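Magnesium-protoporphyrin O-methyltransferase (Synechocystis sp., PDB 4QDJ) transfers a methyl group from S-adenosyl-L-methionine to Mg-protoporphyrin IX, giving the 13-monomethyl ester on the pathway to chlorophyll. Local coordinates at residues I149-A153 against I201-F207; R158-F164 against S222-V228. One frame throughout, in Å; residues are numbered along the deposited sequence.

Contact 1 (I149-A153 against I201-F207); sequences ISHLA and ILGDNGF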
ATOM      1  N   ILE A 149       5.987   2.625  10.032  1.00 12.78           N
ATOM      2  CA  ILE A 149       6.172   3.914   9.376  1.00 13.26           C
ATOM      3  C   ILE A 149       7.620   4.385   9.481  1.00 13.89           C
ATOM      4  O   ILE A 149       8.191   4.884   8.513  1.00 13.48           O
ATOM      5  CB  ILE A 149       5.224   4.983   9.955  1.00 12.67           C
ATOM      6  CG1 ILE A 149       3.774   4.645   9.600  1.00 12.95           C
ATOM      7  CG2 ILE A 149       5.585   6.363   9.430  1.00 13.85           C
ATOM      8  CD1 ILE A 149       2.754   5.505  10.310  1.00 14.76           C
ATOM      9  N   SER A 150       8.216   4.213  10.657  1.00 15.10           N
ATOM     10  CA  SER A 150       9.603   4.609  10.865  0.69 15.55           C
ATOM     11  C   SER A 150      10.545   3.830   9.951  1.00 15.44           C
ATOM     12  O   SER A 150      11.500   4.385   9.412  1.00 16.62           O
ATOM     13  CB  SER A 150      10.002   4.435  12.331  0.69 16.44           C
ATOM     14  OG  SER A 150       9.257   5.310  13.161  0.69 16.88           O
ATOM     15  N   HIS A 151      10.269   2.544   9.764  1.00 14.01           N
ATOM     16  CA  HIS A 151      11.105   1.749   8.876  1.00 13.92           C
ATOM     17  C   HIS A 151      10.939   2.181   7.423  1.00 13.63           C
ATOM     18  O   HIS A 151      11.919   2.321   6.694  1.00 15.00           O
ATOM     19  CB  HIS A 151      10.820   0.255   9.001  1.00 15.04           C
ATOM     20  CG  HIS A 151      11.727  -0.589   8.165  1.00 15.59           C
ATOM     21  ND1 HIS A 151      13.031  -0.856   8.526  1.00 18.35           N
ATOM     22  CD2 HIS A 151      11.536  -1.195   6.971  1.00 15.68           C
ATOM     23  CE1 HIS A 151      13.596  -1.608   7.598  1.00 18.65           C
ATOM     24  NE2 HIS A 151      12.711  -1.826   6.642  1.00 16.67           N
ATOM     25  N   LEU A 152       9.693   2.386   7.007  1.00 12.18           N
ATOM     26  CA  LEU A 152       9.414   2.840   5.650  1.00 11.20           C
ATOM     27  C   LEU A 152      10.069   4.190   5.386  1.00 12.80           C
ATOM     28  O   LEU A 152      10.601   4.432   4.300  1.00 13.82           O
ATOM     29  CB  LEU A 152       7.906   2.921   5.409  1.00 12.83           C
ATOM     30  CG  LEU A 152       7.164   1.584   5.388  1.00 14.87           C
ATOM     31  CD1 LEU A 152       5.670   1.811   5.243  1.00 17.43           C
ATOM     32  CD2 LEU A 152       7.683   0.697   4.263  1.00 17.47           C
ATOM     33  N   ALA A 153      10.038   5.061   6.392  1.00 13.39           N
ATOM     34  CA  ALA A 153      10.654   6.377   6.281  1.00 14.43           C
ATOM     35  C   ALA A 153      12.151   6.260   6.011  1.00 15.09           C
ATOM     36  O   ALA A 153      12.717   7.056   5.264  1.00 16.60           O
ATOM     37  CB  ALA A 153      10.398   7.195   7.540  1.00 15.64           C
ATOM     38  N   ILE A 201       4.252  10.763  14.106  1.00 14.13           N
ATOM     39  CA  ILE A 201       5.239   9.755  13.730  1.00 14.55           C
ATOM     40  C   ILE A 201       6.022  10.193  12.494  1.00 13.98           C
ATOM     41  O   ILE A 201       7.242  10.041  12.433  1.00 14.95           O
ATOM     42  CB  ILE A 201       4.569   8.391  13.470  1.00 16.17           C
ATOM     43  CG1 ILE A 201       3.871   7.898  14.738  1.00 19.48           C
ATOM     44  CG2 ILE A 201       5.592   7.366  12.995  1.00 17.88           C
ATOM     45  CD1 ILE A 201       2.828   6.835  14.483  1.00 20.75           C
ATOM     46  N   LEU A 202       5.318  10.749  11.514  1.00 13.51           N
ATOM     47  CA  LEU A 202       5.969  11.250  10.308  1.00 13.49           C
ATOM     48  C   LEU A 202       6.915  12.403  10.638  1.00 14.81           C
ATOM     49  O   LEU A 202       8.035  12.463  10.130  1.00 16.34           O
ATOM     50  CB  LEU A 202       4.930  11.676   9.269  1.00 11.90           C
ATOM     51  CG  LEU A 202       4.193  10.522   8.585  1.00 11.43           C
ATOM     52  CD1 LEU A 202       2.988  11.022   7.794  1.00 10.97           C
ATOM     53  CD2 LEU A 202       5.143   9.744   7.682  1.00 12.38           C
ATOM     54  N   GLY A 203       6.460  13.307  11.500  1.00 15.43           N
ATOM     55  CA  GLY A 203       7.279  14.423  11.940  1.00 17.28           C
ATOM     56  C   GLY A 203       8.522  13.972  12.685  1.00 18.61           C
ATOM     57  O   GLY A 203       9.602  14.532  12.500  1.00 19.78           O
ATOM     58  N   ASP A 204       8.369  12.953  13.526  1.00 18.79           N
ATOM     59  CA  ASP A 204       9.494  12.404  14.281  1.00 20.34           C
ATOM     60  C   ASP A 204      10.558  11.822  13.353  1.00 20.11           C
ATOM     61  O   ASP A 204      11.739  11.775  13.700  1.00 21.54           O
ATOM     62  CB  ASP A 204       9.021  11.328  15.264  1.00 21.72           C
ATOM     63  CG  ASP A 204       8.250  11.904  16.440  1.00 26.05           C
ATOM     64  OD1 ASP A 204       8.359  13.123  16.693  1.00 27.72           O
ATOM     65  OD2 ASP A 204       7.542  11.130  17.119  0.55 25.62           O
ATOM     66  N   ASN A 205      10.131  11.381  12.173  1.00 19.18           N
ATOM     67  CA  ASN A 205      11.046  10.794  11.202  1.00 19.78           C
ATOM     68  C   ASN A 205      11.569  11.792  10.172  1.00 20.36           C
ATOM     69  O   ASN A 205      12.243  11.413   9.215  1.00 21.56           O
ATOM     70  CB  ASN A 205      10.399   9.595  10.506  1.00 20.76           C
ATOM     71  CG  ASN A 205      10.351   8.367  11.393  1.00 21.63           C
ATOM     72  OD1 ASN A 205      11.337   7.637  11.515  1.00 22.90           O
ATOM     73  ND2 ASN A 205       9.205   8.134  12.021  1.00 21.07           N
ATOM     74  N   GLY A 206      11.249  13.067  10.373  1.00 18.64           N
ATOM     75  CA  GLY A 206      11.796  14.131   9.549  1.00 19.54           C
ATOM     76  C   GLY A 206      10.983  14.455   8.313  1.00 18.51           C
ATOM     77  O   GLY A 206      11.511  14.996   7.341  1.00 18.95           O
ATOM     78  N   PHE A 207       9.694  14.134   8.348  1.00 17.15           N
ATOM     79  CA  PHE A 207       8.814  14.387   7.213  1.00 17.54           C
ATOM     80  C   PHE A 207       7.738  15.418   7.533  1.00 18.68           C
ATOM     81  O   PHE A 207       7.187  15.437   8.634  1.00 21.92           O
ATOM     82  CB  PHE A 207       8.142  13.089   6.754  1.00 16.52           C
ATOM     83  CG  PHE A 207       9.054  12.159   6.008  1.00 15.57           C
ATOM     84  CD1 PHE A 207      10.016  11.423   6.678  1.00 16.90           C
ATOM     85  CD2 PHE A 207       8.936  12.009   4.635  1.00 14.29           C
ATOM     86  CE1 PHE A 207      10.853  10.561   5.993  1.00 16.80           C
ATOM     87  CE2 PHE A 207       9.769  11.146   3.943  1.00 15.00           C
ATOM     88  CZ  PHE A 207      10.729  10.422   4.624  1.00 15.86           C
TER
HETATM   89  O   HOH W   1      13.146   6.510   9.829  1.00 33.02           O

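Contact 2 (R158-F164 against S222-V228); sequences RRLILSF and SRILEAV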
ATOM      1  N   ARG A 158      13.033  10.848  -0.328  1.00 12.93           N
ATOM      2  CA  ARG A 158      12.299  12.099  -0.479  1.00 13.99           C
ATOM      3  C   ARG A 158      10.848  12.061  -0.003  1.00 12.62           C
ATOM      4  O   ARG A 158      10.381  12.996   0.647  1.00 13.83           O
ATOM      5  CB  ARG A 158      12.345  12.570  -1.936  1.00 16.13           C
ATOM      6  CG  ARG A 158      11.827  13.984  -2.139  1.00 19.56           C
ATOM      7  CD  ARG A 158      11.928  14.405  -3.595  1.00 22.27           C
ATOM      8  NE  ARG A 158      11.114  13.553  -4.455  1.00 24.07           N
ATOM      9  CZ  ARG A 158       9.840  13.790  -4.751  1.00 25.02           C
ATOM     10  NH1 ARG A 158       9.231  14.860  -4.257  1.00 26.50           N
ATOM     11  NH2 ARG A 158       9.176  12.959  -5.541  1.00 23.48           N
ATOM     12  N   ARG A 159      10.132  10.988  -0.320  1.00 11.26           N
ATOM     13  CA  ARG A 159       8.686  10.998  -0.137  1.00 10.21           C
ATOM     14  C   ARG A 159       8.105   9.686   0.385  1.00  9.86           C
ATOM     15  O   ARG A 159       8.492   8.601  -0.051  1.00 10.18           O
ATOM     16  CB  ARG A 159       8.002  11.400  -1.449  1.00  9.95           C
ATOM     17  CG  ARG A 159       6.487  11.318  -1.417  1.00 10.16           C
ATOM     18  CD  ARG A 159       5.870  11.944  -2.653  1.00 11.47           C
ATOM     19  NE  ARG A 159       6.394  11.366  -3.887  1.00 11.34           N
ATOM     20  CZ  ARG A 159       6.012  11.734  -5.105  1.00 12.11           C
ATOM     21  NH1 ARG A 159       5.097  12.684  -5.256  1.00 12.29           N
ATOM     22  NH2 ARG A 159       6.547  11.158  -6.174  1.00 13.28           N
ATOM     23  N   LEU A 160       7.173   9.807   1.326  1.00  9.49           N
ATOM     24  CA  LEU A 160       6.435   8.669   1.854  1.00  9.61           C
ATOM     25  C   LEU A 160       4.939   8.957   1.749  1.00 10.20           C
ATOM     26  O   LEU A 160       4.463   9.977   2.243  1.00 12.96           O
ATOM     27  CB  LEU A 160       6.826   8.414   3.311  1.00 12.30           C
ATOM     28  CG  LEU A 160       6.116   7.285   4.065  1.00 13.91           C
ATOM     29  CD1 LEU A 160       6.258   5.958   3.328  1.00 15.25           C
ATOM     30  CD2 LEU A 160       6.660   7.176   5.483  1.00 16.18           C
ATOM     31  N   ILE A 161       4.205   8.069   1.087  1.00  7.67           N
ATOM     32  CA  ILE A 161       2.761   8.215   0.968  1.00  7.72           C
ATOM     33  C   ILE A 161       2.075   7.080   1.719  1.00  7.84           C
ATOM     34  O   ILE A 161       2.403   5.914   1.513  1.00  8.86           O
ATOM     35  CB  ILE A 161       2.316   8.215  -0.506  1.00  8.28           C
ATOM     36  CG1 ILE A 161       2.862   9.455  -1.217  1.00  9.45           C
ATOM     37  CG2 ILE A 161       0.798   8.166  -0.613  1.00  8.94           C
ATOM     38  CD1 ILE A 161       2.731   9.402  -2.722  1.00  9.74           C
ATOM     39  N   LEU A 162       1.141   7.431   2.599  1.00  7.78           N
ATOM     40  CA  LEU A 162       0.440   6.449   3.421  1.00  9.09           C
ATOM     41  C   LEU A 162      -1.063   6.646   3.334  1.00  8.03           C
ATOM     42  O   LEU A 162      -1.538   7.761   3.133  1.00  9.26           O
ATOM     43  CB  LEU A 162       0.839   6.595   4.892  1.00 12.59           C
ATOM     44  CG  LEU A 162       2.307   6.559   5.303  1.00 14.01           C
ATOM     45  CD1 LEU A 162       2.430   6.875   6.786  1.00 14.23           C
ATOM     46  CD2 LEU A 162       2.920   5.204   4.986  1.00 15.47           C
ATOM     47  N   SER A 163      -1.814   5.564   3.504  1.00  8.77           N
ATOM     48  CA  SER A 163      -3.246   5.687   3.737  1.00  9.81           C
ATOM     49  C   SER A 163      -3.654   4.850   4.945  1.00 11.50           C
ATOM     50  O   SER A 163      -3.039   3.825   5.243  1.00 14.20           O
ATOM     51  CB  SER A 163      -4.064   5.316   2.496  1.00 11.03           C
ATOM     52  OG  SER A 163      -4.019   3.927   2.238  1.00 12.46           O
ATOM     53  N   PHE A 164      -4.684   5.306   5.645  1.00 10.37           N
ATOM     54  CA  PHE A 164      -5.145   4.640   6.852  1.00 11.33           C
ATOM     55  C   PHE A 164      -6.601   4.998   7.105  1.00 10.41           C
ATOM     56  O   PHE A 164      -7.108   5.979   6.561  1.00 10.69           O
ATOM     57  CB  PHE A 164      -4.281   5.042   8.054  1.00 11.34           C
ATOM     58  CG  PHE A 164      -4.311   6.517   8.363  1.00 13.05           C
ATOM     59  CD1 PHE A 164      -3.496   7.403   7.673  1.00 13.03           C
ATOM     60  CD2 PHE A 164      -5.147   7.017   9.349  1.00 13.51           C
ATOM     61  CE1 PHE A 164      -3.522   8.758   7.953  1.00 13.48           C
ATOM     62  CE2 PHE A 164      -5.177   8.371   9.636  1.00 13.97           C
ATOM     63  CZ  PHE A 164      -4.362   9.242   8.936  1.00 14.91           C
ATOM     64  N   SER A 222     -10.617   5.983   3.710  1.00 12.64           N
ATOM     65  CA  SER A 222      -9.167   5.981   3.593  1.00 11.34           C
ATOM     66  C   SER A 222      -8.627   7.399   3.517  1.00 10.72           C
ATOM     67  O   SER A 222      -8.866   8.118   2.545  1.00 12.17           O
ATOM     68  CB  SER A 222      -8.732   5.177   2.367  1.00 13.78           C
ATOM     69  OG  SER A 222      -7.339   4.925   2.393  1.00 14.91           O
ATOM     70  N   ARG A 223      -7.906   7.791   4.560  1.00  9.21           N
ATOM     71  CA  ARG A 223      -7.238   9.083   4.615  1.00  8.35           C
ATOM     72  C   ARG A 223      -5.847   8.928   4.013  1.00  8.70           C
ATOM     73  O   ARG A 223      -5.095   8.043   4.410  1.00 10.08           O
ATOM     74  CB  ARG A 223      -7.136   9.546   6.069  1.00  8.81           C
ATOM     75  CG  ARG A 223      -6.372  10.838   6.278  1.00 10.00           C
ATOM     76  CD  ARG A 223      -7.094  12.032   5.674  1.00 10.93           C
ATOM     77  NE  ARG A 223      -6.564  13.284   6.204  1.00 10.51           N
ATOM     78  CZ  ARG A 223      -6.436  14.406   5.503  1.00  8.81           C
ATOM     79  NH1 ARG A 223      -6.797  14.442   4.227  1.00  7.98           N
ATOM     80  NH2 ARG A 223      -5.942  15.495   6.079  1.00  9.77           N
ATOM     81  N   ILE A 224      -5.508   9.782   3.053  1.00  8.02           N
ATOM     82  CA  ILE A 224      -4.234   9.674   2.349  1.00  7.80           C
ATOM     83  C   ILE A 224      -3.332  10.857   2.684  1.00  7.31           C
ATOM     84  O   ILE A 224      -3.747  12.006   2.575  1.00  8.79           O
ATOM     85  CB  ILE A 224      -4.447   9.628   0.822  1.00  8.51           C
ATOM     86  CG1 ILE A 224      -5.617   8.706   0.470  1.00 11.63           C
ATOM     87  CG2 ILE A 224      -3.172   9.186   0.113  1.00  9.15           C
ATOM     88  CD1 ILE A 224      -6.066   8.813  -0.972  1.00 13.28           C
ATOM     89  N   LEU A 225      -2.100  10.570   3.097  1.00  8.47           N
ATOM     90  CA  LEU A 225      -1.128  11.618   3.392  1.00  7.30           C
ATOM     91  C   LEU A 225       0.112  11.472   2.526  1.00  8.60           C
ATOM     92  O   LEU A 225       0.691  10.389   2.439  1.00  9.95           O
ATOM     93  CB  LEU A 225      -0.711  11.575   4.864  1.00  8.91           C
ATOM     94  CG  LEU A 225      -1.805  11.728   5.920  1.00  9.90           C
ATOM     95  CD1 LEU A 225      -1.203  11.643   7.315  1.00 11.44           C
ATOM     96  CD2 LEU A 225      -2.554  13.038   5.735  1.00 11.63           C
ATOM     97  N   GLU A 226       0.513  12.566   1.887  1.00  7.64           N
ATOM     98  CA  GLU A 226       1.800  12.629   1.213  1.00  7.20           C
ATOM     99  C   GLU A 226       2.773  13.339   2.137  1.00  8.84           C
ATOM    100  O   GLU A 226       2.547  14.487   2.520  1.00 10.66           O
ATOM    101  CB  GLU A 226       1.693  13.392  -0.108  1.00  8.77           C
ATOM    102  CG  GLU A 226       3.023  13.550  -0.833  1.00  9.70           C
ATOM    103  CD  GLU A 226       2.928  14.460  -2.042  1.00 11.29           C
ATOM    104  OE1 GLU A 226       2.256  15.508  -1.950  1.00 11.63           O
ATOM    105  OE2 GLU A 226       3.522  14.128  -3.088  1.00 13.66           O
ATOM    106  N   ALA A 227       3.843  12.646   2.511  1.00  9.05           N
ATOM    107  CA  ALA A 227       4.854  13.216   3.387  1.00 10.51           C
ATOM    108  C   ALA A 227       6.156  13.398   2.620  1.00 10.90           C
ATOM    109  O   ALA A 227       6.577  12.517   1.870  1.00 10.94           O
ATOM    110  CB  ALA A 227       5.067  12.328   4.603  1.00 12.40           C
ATOM    111  N   VAL A 228       6.785  14.552   2.802  1.00 11.73           N
ATOM    112  CA  VAL A 228       8.031  14.859   2.110  0.66 13.34           C
ATOM    113  C   VAL A 228       9.136  15.191   3.109  1.00 15.12           C
ATOM    114  O   VAL A 228       8.910  15.914   4.082  1.00 16.09           O
ATOM    115  CB  VAL A 228       7.841  16.020   1.106  0.66 15.21           C
ATOM    116  CG1 VAL A 228       9.176  16.473   0.537  0.66 18.83           C
ATOM    117  CG2 VAL A 228       6.894  15.599  -0.012  0.66 12.55           C
TER
HETATM  118  O   HOH W   2       6.134  15.779  -4.277  1.00 40.97           O

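Contact 1 (I149-A153 against I201-F207)
Asn205, the first residue beyond helix 195-204, links to Ser150 directly through ND2 and through a water at OD1. In the Ser150 conformer described, ND2 donates to Ser150 OG at 3.0 Å, with an N-H...O angle of 156° and the hydroxyl only 12° out of the amide plane. The same nitrogen also donates to Ile201 O, 2.8 Å from ND2, approaching from above that carbonyl plane, so both bonds restrict the amide's rotation. Asn205 OD1 accepts a bond from water 1, which donates a second to Ser150 O. The side chain can bend back over its own last turn because CG stands anti to the carbonyl carbon, beside the backbone N (chi1 -75°). Gly206, with positive phi, is the C-prime residue of a Schellman motif: Phe207 N bonds to Leu202 O and Gly206 N to Gly203 O.

Apolar groups flank this polar link. Ile149 CG2 sits 3.7 Å from Ile201 CG2 and 3.8 Å from Leu202 CD2, its side chain crossing both at about a right angle. Ala153 CB meets Phe207 CE1 at 3.7 Å, obliquely to the ring, and also touches Asn205 CB. A leucine in place of Asn205 would probably leave Ser150 OG and Ile201 O without their shared donor and water 1 without one of its acceptors. Ser150 OG also bonds to Ser146 O within helix 142-155. The two helices, packed on one face of the Rossmann-like sheet, are therefore joined by one direct amide hydrogen bond, one water bridge and methyl contacts, which together probably favour one seating of the helix end against helix 142-155.

Contact 2 (R158-F164 against S222-V228)
Strands 159-164 and 222-228 pair antiparallel in the Rossmann-like sheet of a class I methyltransferase, where strand 221-229 alone runs against the others, between 159-164 and 207-216 in the order 3-2-1-4-5-7-6; their axes run 4.6 Å apart at closest approach, at 163°. Backbone bonds come in reciprocal pairs at Leu160-Ala227, Leu162-Leu225 and Phe164-Arg223, for example Leu225 N to Leu162 O at 2.9 Å. Between them, CA-H...O contacts such as Ser163 CA to Arg223 O fill the non-hydrogen-bonded pairs.

On the helix 195-204 face, the Phe164 ring takes Arg223 CB over one side as a CH-pi contact, 4.2 Å from CB to the ring centroid, while Leu225 CD1 lies at the ring edge. On the other face, Ile161 CG2 meets Ile224 CG2 at 4.2 Å, under helix 35-58. Ser163, whose side chain lies about 6 Å from the bound S-adenosylmethionine, and Ser222 each bond through OG to Asp135 OD1.

A salt bridge joins Arg159 to Glu226 across the strands; Arg159 NH1 also bridges to Asp58, its strongest partner, and Glu226 OE2 to Arg211. The Arg159 chain bends at chi3 (55°), bringing NH1 to Glu226 OE2 at 3.0 Å, in the guanidinium plane and nearly straight at 167°.

Overall arrangement
From the N terminus, the chain passes through its N-terminal helices and four parallel strands (65-69, 86-91, 115-118 and 130-133) before helix 142-155, the first side of contact 1. Strand 159-164 follows directly and opens contact 2. After a region that includes the unmodelled residues 168-188, helix 195-204 returns to close contact 1 across 47 intervening residues; strand 207-216 then leads to 221-229, which closes contact 2 across 57. The segments alternate, so the two loops cross rather than nest. They also touch: Leu202 CD2 lies 3.7 Å from Leu160 CD2, and Ile149 CD1 3.8 Å from Leu162 CD1. The helix pair thereby packs against strand 159-164, and through Leu202 and Phe207 against Ala227 of strand 221-229.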